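Local coordinates for probable ABC transporter phosphite binding protein PhnD1 (Prochlorococcus marinus str. MIT 9301, PDB 5LQ5) that binds inorganic phosphite tightly, and methylphosphonate and phosphate only very weakly, probably delivering phosphite to an ABC transporter, at residues F90-V95 with L131-F136; P201-Y206 with K261-I266. All blocks are in the same frame, centred on the assembly; numbering follows the deposited sequence.

Contact 1: F90-V95 with L131-F136; sequences FKSVFV and LMPEYF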
ATOM      1  N   PHE A  90      -9.778   0.137  -5.445  1.00 23.34           N
ATOM      2  CA  PHE A  90      -9.156   0.817  -4.308  1.00 21.46           C
ATOM      3  C   PHE A  90      -9.323   2.336  -4.480  1.00 21.84           C
ATOM      4  O   PHE A  90      -9.378   2.835  -5.586  1.00 22.33           O
ATOM      5  CB  PHE A  90      -7.677   0.431  -4.180  1.00 19.93           C
ATOM      6  CG  PHE A  90      -7.163   0.489  -2.776  1.00 20.56           C
ATOM      7  CD1 PHE A  90      -7.428  -0.544  -1.910  1.00 21.23           C
ATOM      8  CD2 PHE A  90      -6.450   1.594  -2.284  1.00 19.09           C
ATOM      9  CE1 PHE A  90      -7.052  -0.505  -0.595  1.00 21.12           C
ATOM     10  CE2 PHE A  90      -6.043   1.621  -0.951  1.00 21.59           C
ATOM     11  CZ  PHE A  90      -6.357   0.573  -0.100  1.00 19.78           C
ATOM     12  N   LYS A  91      -9.357   3.034  -3.352  1.00 20.60           N
ATOM     13  CA  LYS A  91      -9.540   4.485  -3.303  1.00 21.20           C
ATOM     14  C   LYS A  91      -8.596   5.177  -2.317  1.00 19.57           C
ATOM     15  O   LYS A  91      -8.164   4.586  -1.330  1.00 22.00           O
ATOM     16  CB  LYS A  91     -10.979   4.861  -2.920  1.00 24.88           C
ATOM     17  CG  LYS A  91     -12.009   4.311  -3.869  1.00 31.24           C
ATOM     18  CD  LYS A  91     -13.397   4.561  -3.290  1.00 33.61           C
ATOM     19  CE  LYS A  91     -14.475   4.098  -4.251  1.00 48.86           C
ATOM     20  NZ  LYS A  91     -15.808   4.478  -3.713  1.00 55.97           N
ATOM     21  N   SER A  92      -8.299   6.437  -2.629  1.00 21.16           N
ATOM     22  CA  SER A  92      -7.639   7.329  -1.703  1.00 20.13           C
ATOM     23  C   SER A  92      -8.651   8.297  -1.112  1.00 18.79           C
ATOM     24  O   SER A  92      -9.739   8.537  -1.662  1.00 22.06           O
ATOM     25  CB  SER A  92      -6.555   8.150  -2.394  1.00 20.24           C
ATOM     26  OG  SER A  92      -5.575   7.331  -3.033  1.00 21.32           O
ATOM     27  N   VAL A  93      -8.227   8.902  -0.018  1.00 20.18           N
ATOM     28  CA  VAL A  93      -8.866  10.077   0.559  1.00 22.29           C
ATOM     29  C   VAL A  93      -7.887  11.230   0.653  1.00 22.40           C
ATOM     30  O   VAL A  93      -6.669  11.062   0.883  1.00 19.73           O
ATOM     31  CB  VAL A  93      -9.476   9.813   1.951  1.00 23.90           C
ATOM     32  CG1 VAL A  93     -10.577   8.770   1.820  1.00 25.24           C
ATOM     33  CG2 VAL A  93      -8.428   9.387   2.997  1.00 21.49           C
ATOM     34  N   PHE A  94      -8.426  12.403   0.384  1.00 19.87           N
ATOM     35  CA  PHE A  94      -7.814  13.652   0.752  1.00 19.45           C
ATOM     36  C   PHE A  94      -8.404  14.094   2.080  1.00 22.24           C
ATOM     37  O   PHE A  94      -9.628  14.088   2.250  1.00 22.73           O
ATOM     38  CB  PHE A  94      -8.042  14.719  -0.303  1.00 18.94           C
ATOM     39  CG  PHE A  94      -7.233  14.523  -1.573  1.00 18.71           C
ATOM     40  CD1 PHE A  94      -6.125  15.298  -1.845  1.00 21.28           C
ATOM     41  CD2 PHE A  94      -7.599  13.577  -2.503  1.00 20.85           C
ATOM     42  CE1 PHE A  94      -5.417  15.140  -3.029  1.00 20.55           C
ATOM     43  CE2 PHE A  94      -6.885  13.387  -3.690  1.00 22.10           C
ATOM     44  CZ  PHE A  94      -5.782  14.165  -3.952  1.00 21.72           C
ATOM     45  N   VAL A  95      -7.547  14.484   3.007  1.00 20.32           N
ATOM     46  CA  VAL A  95      -7.926  14.978   4.318  1.00 20.31           C
ATOM     47  C   VAL A  95      -7.359  16.365   4.555  1.00 21.52           C
ATOM     48  O   VAL A  95      -6.274  16.716   4.018  1.00 21.42           O
ATOM     49  CB  VAL A  95      -7.527  14.041   5.454  1.00 22.14           C
ATOM     50  CG1 VAL A  95      -8.165  12.680   5.294  1.00 25.14           C
ATOM     51  CG2 VAL A  95      -6.033  13.921   5.612  1.00 22.75           C
ATOM     52  N   LEU A 131       0.893   8.447  -6.156  1.00 14.75           N
ATOM     53  CA  LEU A 131       0.721   8.358  -7.601  1.00 16.29           C
ATOM     54  C   LEU A 131      -0.680   8.794  -8.007  1.00 16.41           C
ATOM     55  O   LEU A 131      -0.856   9.684  -8.870  1.00 16.88           O
ATOM     56  CB  LEU A 131       1.025   6.951  -8.112  1.00 15.94           C
ATOM     57  CG  LEU A 131       1.047   6.837  -9.640  1.00 17.22           C
ATOM     58  CD1 LEU A 131       2.312   7.455 -10.237  1.00 21.46           C
ATOM     59  CD2 LEU A 131       0.845   5.382 -10.093  1.00 22.02           C
ATOM     60  N   MET A 132      -1.675   8.138  -7.433  1.00 17.80           N
ATOM     61  CA  MET A 132      -3.048   8.437  -7.815  1.00 18.73           C
ATOM     62  C   MET A 132      -3.493   9.823  -7.332  1.00 20.36           C
ATOM     63  O   MET A 132      -4.077  10.564  -8.108  1.00 19.15           O
ATOM     64  CB  MET A 132      -3.952   7.289  -7.432  1.00 18.00           C
ATOM     65  CG  MET A 132      -3.622   5.990  -8.204  1.00 18.11           C
ATOM     66  SD  MET A 132      -3.501   6.107 -10.006  1.00 21.80           S
ATOM     67  CE  MET A 132      -5.163   6.666 -10.355  1.00 22.56           C
ATOM     68  N   PRO A 133      -3.168  10.203  -6.082  1.00 16.91           N
ATOM     69  CA  PRO A 133      -3.452  11.592  -5.668  1.00 16.82           C
ATOM     70  C   PRO A 133      -2.882  12.657  -6.598  1.00 18.09           C
ATOM     71  O   PRO A 133      -3.603  13.617  -6.964  1.00 19.00           O
ATOM     72  CB  PRO A 133      -2.849  11.654  -4.264  1.00 18.31           C
ATOM     73  CG  PRO A 133      -3.141  10.271  -3.715  1.00 19.58           C
ATOM     74  CD  PRO A 133      -2.848   9.367  -4.889  1.00 16.86           C
ATOM     75  N   GLU A 134      -1.625  12.488  -7.018  1.00 17.26           N
ATOM     76  CA  GLU A 134      -1.001  13.433  -7.959  1.00 18.31           C
ATOM     77  C   GLU A 134      -1.724  13.447  -9.325  1.00 17.30           C
ATOM     78  O   GLU A 134      -1.969  14.516  -9.897  1.00 20.09           O
ATOM     79  CB  GLU A 134       0.506  13.191  -8.140  1.00 19.49           C
ATOM     80  CG  GLU A 134       1.165  14.308  -8.949  1.00 21.28           C
ATOM     81  CD  GLU A 134       2.689  14.366  -8.902  1.00 27.58           C
ATOM     82  OE1 GLU A 134       3.337  13.498  -8.300  1.00 25.21           O
ATOM     83  OE2 GLU A 134       3.244  15.303  -9.521  1.00 26.66           O
ATOM     84  N   TYR A 135      -2.022  12.258  -9.837  1.00 17.52           N
ATOM     85  CA  TYR A 135      -2.801  12.126 -11.066  1.00 21.72           C
ATOM     86  C   TYR A 135      -4.106  12.923 -11.001  1.00 22.24           C
ATOM     87  O   TYR A 135      -4.428  13.674 -11.923  1.00 21.59           O
ATOM     88  CB  TYR A 135      -3.057  10.632 -11.360  1.00 21.99           C
ATOM     89  CG  TYR A 135      -3.825  10.309 -12.601  1.00 23.31           C
ATOM     90  CD1 TYR A 135      -3.219  10.387 -13.853  1.00 22.72           C
ATOM     91  CD2 TYR A 135      -5.110   9.826 -12.517  1.00 24.61           C
ATOM     92  CE1 TYR A 135      -3.924  10.049 -14.993  1.00 25.37           C
ATOM     93  CE2 TYR A 135      -5.824   9.466 -13.633  1.00 32.89           C
ATOM     94  CZ  TYR A 135      -5.223   9.572 -14.862  1.00 26.97           C
ATOM     95  OH  TYR A 135      -5.951   9.208 -15.953  1.00 36.27           O
ATOM     96  N   PHE A 136      -4.848  12.748  -9.919  1.00 19.71           N
ATOM     97  CA  PHE A 136      -6.149  13.436  -9.744  1.00 20.02           C
ATOM     98  C   PHE A 136      -6.000  14.940  -9.551  1.00 22.42           C
ATOM     99  O   PHE A 136      -6.748  15.747 -10.138  1.00 23.44           O
ATOM    100  CB  PHE A 136      -6.976  12.815  -8.640  1.00 20.59           C
ATOM    101  CG  PHE A 136      -7.356  11.375  -8.884  1.00 21.66           C
ATOM    102  CD1 PHE A 136      -7.964  10.967 -10.069  1.00 26.91           C
ATOM    103  CD2 PHE A 136      -7.083  10.433  -7.914  1.00 23.75           C
ATOM    104  CE1 PHE A 136      -8.298   9.630 -10.264  1.00 30.18           C
ATOM    105  CE2 PHE A 136      -7.413   9.100  -8.100  1.00 23.77           C
ATOM    106  CZ  PHE A 136      -8.020   8.688  -9.274  1.00 23.49           C
TER
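P133, on helix 127-139, faces the side chains of S92 and F94 from strand 92-97, and these three buried residues carry the contact. S92 and P133 are the pair with the closest backbones, their CA atoms 7.2 Å apart. The S92 hydroxyl abuts the CG-CD edge of the pyrrolidine ring obliquely, OG 3.9 Å from P133 CD and equally far from CG. This is van der Waals packing; the polar work of OG is done with Y203 OH and the carbonyl of S128. With its OG beside the backbone N (chi1 -57°), S92 reaches both of these partners while touching the ring. F94 comes in two residues further along the strand. Its CB points neither at the helix nor away from it, but chi1 of -73° places CG anti to the carbonyl carbon and swings the phenyl ring across to the helix, para carbon first. F94 CZ stands 3.9 Å from P133 CB. The same carbon lies 3.8 Å from P133 O, which sits at the ring edge in the ring plane, so the phenyl meets the proline backbone edge-on. The proline has no N-H to give to the preceding turn, and the helix is kinked there. A174 on neighbouring strand 172-176 also touches P133, while F136, one turn on, turns its CB toward the strand and packs against W198 and T200. Side chains alternate along the strand: V93 and V95 face the other side of the sheet, where they meet W180 of helix 177-186. A mixed five-stranded sheet with helices on both faces is the alpha/beta sandwich of one lobe of a type II periplasmic binding protein; here the covering helix starts at the phosphite pocket.

Contact 2: P201-Y206 with K261-I266; sequences PEYVDY and KNIEEI. With PO3 (phosphite ion), chain B.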
ATOM      1  N   PRO A 201     -11.837   8.516  -7.333  1.00 23.42           N
ATOM      2  CA  PRO A 201     -12.205   7.357  -8.128  1.00 27.51           C
ATOM      3  C   PRO A 201     -11.351   6.128  -7.800  1.00 25.78           C
ATOM      4  O   PRO A 201     -10.314   6.231  -7.132  1.00 23.40           O
ATOM      5  CB  PRO A 201     -11.924   7.815  -9.566  1.00 33.37           C
ATOM      6  CG  PRO A 201     -12.017   9.291  -9.536  1.00 31.00           C
ATOM      7  CD  PRO A 201     -11.442   9.648  -8.200  1.00 25.68           C
ATOM      8  N   GLU A 202     -11.834   4.991  -8.265  1.00 28.93           N
ATOM      9  CA  GLU A 202     -11.197   3.675  -8.046  1.00 24.65           C
ATOM     10  C   GLU A 202     -10.027   3.399  -8.980  1.00 24.09           C
ATOM     11  O   GLU A 202      -9.987   3.893 -10.114  1.00 26.10           O
ATOM     12  CB  GLU A 202     -12.205   2.532  -8.244  1.00 30.65           C
ATOM     13  CG  GLU A 202     -13.378   2.571  -7.271  1.00 39.82           C
ATOM     14  CD  GLU A 202     -14.666   1.954  -7.806  1.00 89.94           C
ATOM     15  OE1 GLU A 202     -14.959   2.056  -9.013  1.00 74.93           O
ATOM     16  OE2 GLU A 202     -15.413   1.370  -6.995  1.00101.26           O
ATOM     17  N   TYR A 203      -9.113   2.571  -8.485  1.00 20.85           N
ATOM     18  CA  TYR A 203      -7.922   2.123  -9.219  1.00 22.70           C
ATOM     19  C   TYR A 203      -7.457   0.796  -8.570  1.00 19.80           C
ATOM     20  O   TYR A 203      -7.957   0.408  -7.527  1.00 25.68           O
ATOM     21  CB  TYR A 203      -6.796   3.208  -9.232  1.00 21.32           C
ATOM     22  CG  TYR A 203      -6.472   3.708  -7.861  1.00 20.78           C
ATOM     23  CD1 TYR A 203      -5.583   2.991  -7.056  1.00 18.58           C
ATOM     24  CD2 TYR A 203      -7.099   4.848  -7.327  1.00 19.59           C
ATOM     25  CE1 TYR A 203      -5.305   3.403  -5.769  1.00 19.21           C
ATOM     26  CE2 TYR A 203      -6.814   5.275  -6.035  1.00 21.29           C
ATOM     27  CZ  TYR A 203      -5.927   4.529  -5.252  1.00 21.16           C
ATOM     28  OH  TYR A 203      -5.645   4.906  -3.956  1.00 20.10           O
ATOM     29  N   VAL A 204      -6.467   0.135  -9.177  1.00 21.18           N
ATOM     30  CA  VAL A 204      -5.944  -1.143  -8.630  1.00 22.58           C
ATOM     31  C   VAL A 204      -4.783  -0.847  -7.672  1.00 22.10           C
ATOM     32  O   VAL A 204      -4.026   0.076  -7.911  0.50 22.56           O
ATOM     33  CB  VAL A 204      -5.476  -2.117  -9.733  0.50 29.41           C
ATOM     34  CG1 VAL A 204      -4.199  -1.655 -10.399  0.50 40.14           C
ATOM     35  CG2 VAL A 204      -5.275  -3.493  -9.164  0.50 41.85           C
ATOM     36  N   ASP A 205      -4.611  -1.647  -6.620  1.00 20.86           N
ATOM     37  CA  ASP A 205      -3.536  -1.373  -5.661  1.00 18.80           C
ATOM     38  C   ASP A 205      -2.812  -2.640  -5.172  1.00 17.32           C
ATOM     39  O   ASP A 205      -1.955  -3.197  -5.895  1.00 18.65           O
ATOM     40  CB  ASP A 205      -4.021  -0.436  -4.545  1.00 19.18           C
ATOM     41  CG  ASP A 205      -2.852   0.258  -3.792  1.00 16.55           C
ATOM     42  OD1 ASP A 205      -1.659  -0.092  -4.032  1.00 17.86           O
ATOM     43  OD2 ASP A 205      -3.122   1.221  -3.027  1.00 17.55           O
ATOM     44  N   TYR A 206      -3.057  -3.038  -3.925  1.00 17.94           N
ATOM     45  CA  TYR A 206      -2.141  -3.960  -3.271  1.00 19.17           C
ATOM     46  C   TYR A 206      -2.195  -5.375  -3.803  1.00 19.74           C
ATOM     47  O   TYR A 206      -3.239  -5.848  -4.255  1.00 20.79           O
ATOM     48  CB  TYR A 206      -2.392  -4.012  -1.769  1.00 19.18           C
ATOM     49  CG  TYR A 206      -2.108  -2.749  -0.998  1.00 20.01           C
ATOM     50  CD1 TYR A 206      -0.959  -2.651  -0.239  1.00 18.93           C
ATOM     51  CD2 TYR A 206      -3.002  -1.688  -0.949  1.00 19.87           C
ATOM     52  CE1 TYR A 206      -0.670  -1.535   0.515  1.00 17.34           C
ATOM     53  CE2 TYR A 206      -2.729  -0.530  -0.200  1.00 17.61           C
ATOM     54  CZ  TYR A 206      -1.581  -0.472   0.558  1.00 17.34           C
ATOM     55  OH  TYR A 206      -1.359   0.693   1.301  1.00 18.46           O
ATOM     56  N   LYS A 261      -1.754  -2.634 -15.692  1.00 21.17           N
ATOM     57  CA  LYS A 261      -1.436  -1.829 -16.882  1.00 21.00           C
ATOM     58  C   LYS A 261      -1.663  -0.325 -16.698  1.00 21.61           C
ATOM     59  O   LYS A 261      -0.816   0.491 -17.044  1.00 20.76           O
ATOM     60  CB  LYS A 261      -2.265  -2.330 -18.096  1.00 28.75           C
ATOM     61  CG  LYS A 261      -1.896  -1.744 -19.444  1.00 54.02           C
ATOM     62  CD  LYS A 261      -2.902  -2.199 -20.500  1.00121.52           C
ATOM     63  CE  LYS A 261      -2.865  -1.371 -21.780  1.00 89.44           C
ATOM     64  NZ  LYS A 261      -3.668  -0.108 -21.720  1.00 42.12           N
ATOM     65  N   ASN A 262      -2.802   0.019 -16.120  1.00 21.33           N
ATOM     66  CA  ASN A 262      -3.157   1.439 -15.908  1.00 21.60           C
ATOM     67  C   ASN A 262      -2.210   2.094 -14.885  1.00 18.55           C
ATOM     68  O   ASN A 262      -1.724   3.200 -15.097  1.00 20.80           O
ATOM     69  CB  ASN A 262      -4.617   1.569 -15.486  1.00 26.29           C
ATOM     70  CG  ASN A 262      -5.014   2.986 -15.177  1.00 24.99           C
ATOM     71  OD1 ASN A 262      -5.103   3.856 -16.068  1.00 28.97           O
ATOM     72  ND2 ASN A 262      -5.236   3.248 -13.905  1.00 25.86           N
ATOM     73  N   ILE A 263      -1.872   1.361 -13.814  1.00 19.27           N
ATOM     74  CA  ILE A 263      -0.914   1.920 -12.851  1.00 19.63           C
ATOM     75  C   ILE A 263       0.445   2.140 -13.519  1.00 18.62           C
ATOM     76  O   ILE A 263       1.076   3.174 -13.344  1.00 17.19           O
ATOM     77  CB  ILE A 263      -0.757   1.002 -11.626  1.00 19.36           C
ATOM     78  CG1 ILE A 263      -2.053   0.926 -10.809  1.00 21.88           C
ATOM     79  CG2 ILE A 263       0.412   1.456 -10.731  1.00 20.04           C
ATOM     80  CD1 ILE A 263      -2.650   2.221 -10.344  1.00 25.24           C
ATOM     81  N   GLU A 264       0.874   1.153 -14.309  1.00 18.01           N
ATOM     82  CA  GLU A 264       2.147   1.279 -15.016  1.00 19.98           C
ATOM     83  C   GLU A 264       2.141   2.500 -15.930  1.00 18.23           C
ATOM     84  O   GLU A 264       3.098   3.259 -15.956  1.00 19.61           O
ATOM     85  CB  GLU A 264       2.515   0.002 -15.810  1.00 20.52           C
ATOM     86  CG  GLU A 264       3.922   0.052 -16.396  1.00 21.11           C
ATOM     87  CD  GLU A 264       4.439  -1.248 -16.979  1.00 27.35           C
ATOM     88  OE1 GLU A 264       3.726  -2.280 -16.995  1.00 32.32           O
ATOM     89  OE2 GLU A 264       5.638  -1.226 -17.393  1.00 26.15           O
ATOM     90  N   GLU A 265       1.055   2.670 -16.674  1.00 17.50           N
ATOM     91  CA  GLU A 265       0.965   3.810 -17.631  1.00 19.94           C
ATOM     92  C   GLU A 265       0.978   5.163 -16.941  1.00 17.92           C
ATOM     93  O   GLU A 265       1.642   6.102 -17.382  1.00 18.04           O
ATOM     94  CB  GLU A 265      -0.298   3.664 -18.488  1.00 17.39           C
ATOM     95  CG  GLU A 265      -0.151   2.483 -19.463  1.00 21.22           C
ATOM     96  CD  GLU A 265      -1.425   2.170 -20.235  1.00 23.81           C
ATOM     97  OE1 GLU A 265      -2.495   2.754 -19.942  1.00 25.62           O
ATOM     98  OE2 GLU A 265      -1.346   1.340 -21.162  1.00 28.67           O
ATOM     99  N   ILE A 266       0.248   5.247 -15.839  1.00 17.61           N
ATOM    100  CA  ILE A 266       0.242   6.458 -15.013  1.00 19.15           C
ATOM    101  C   ILE A 266       1.653   6.705 -14.441  1.00 18.34           C
ATOM    102  O   ILE A 266       2.146   7.829 -14.463  1.00 18.40           O
ATOM    103  CB  ILE A 266      -0.878   6.440 -13.944  1.00 18.67           C
ATOM    104  CG1 ILE A 266      -2.278   6.448 -14.610  1.00 19.36           C
ATOM    105  CG2 ILE A 266      -0.710   7.615 -12.973  1.00 18.34           C
ATOM    106  CD1 ILE A 266      -3.461   6.325 -13.666  1.00 21.99           C
TER
HETATM  107  P   PO3 B 401       0.281   1.907  -1.626  1.00 16.36           P
HETATM  108  O1  PO3 B 401      -1.160   2.408  -1.972  1.00 15.81           O
HETATM  109  O2  PO3 B 401       1.246   1.773  -2.874  1.00 17.20           O
HETATM  110  O3  PO3 B 401       0.920   2.767  -0.500  1.00 16.06           O
HETATM  111  O   HOH W   1      -5.812   1.047 -11.993  1.00 24.63           O
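In the extended hinge segment that leads from one lobe to the other past the phosphite pocket, V204 packs against I263 on the first turn of helix 261-269. I263, with CG1 beside its backbone N (chi1 -66°), directs its ethyl branch at the hinge. I263 CD1 lies 3.5 Å from V204 O, a carbonyl buried here without a polar partner, and 4.4 Å from Y203 CB. The approach of V204 CG1 to I263 CG1, 3.4 Å, is tighter than normal, but V204 has two conformers and this closeness is doubtful. A water bridges the V204 backbone to the N262 side chain: it accepts from V204 N and from N262 ND2, each at 3.0 Å. On the helix, K261 NZ and E265 OE2 form a salt bridge one turn apart. The next two hinge residues turn to the ligand: D205 OD2 is 2.5 Å from phosphite O1, and Y206 OH is 3.6 Å from the phosphorus. D13 and N176 bond Y206 OH, and G65 N bonds D205 OD1. Helix 127-139, touched by Y203 and P201, and helix 261-269, whose E264 rests on helix 65-74, both pack against the hinge.

The chain lays down the first four strands of one lobe's sheet, then crosses to the other through residues 85-91 and enters strand 92-97. Contact 1 closes a loop of 35 residues, bringing helix 127-139 back over that strand after strand 119-121 has been added to the same sheet. The chain returns after strand 194-199 through 201-206, and contact 2 opens there, closing 54 residues later on helix 261-269. The two loops follow in series, neither nesting nor crossing. Contact 1 is internal to one lobe, whereas contact 2 ties the hinge to the C-terminal helix. They meet where the two crossings run together: F90 N lies 2.8 Å from Y203 O, a probable hydrogen bond between the hinge segments.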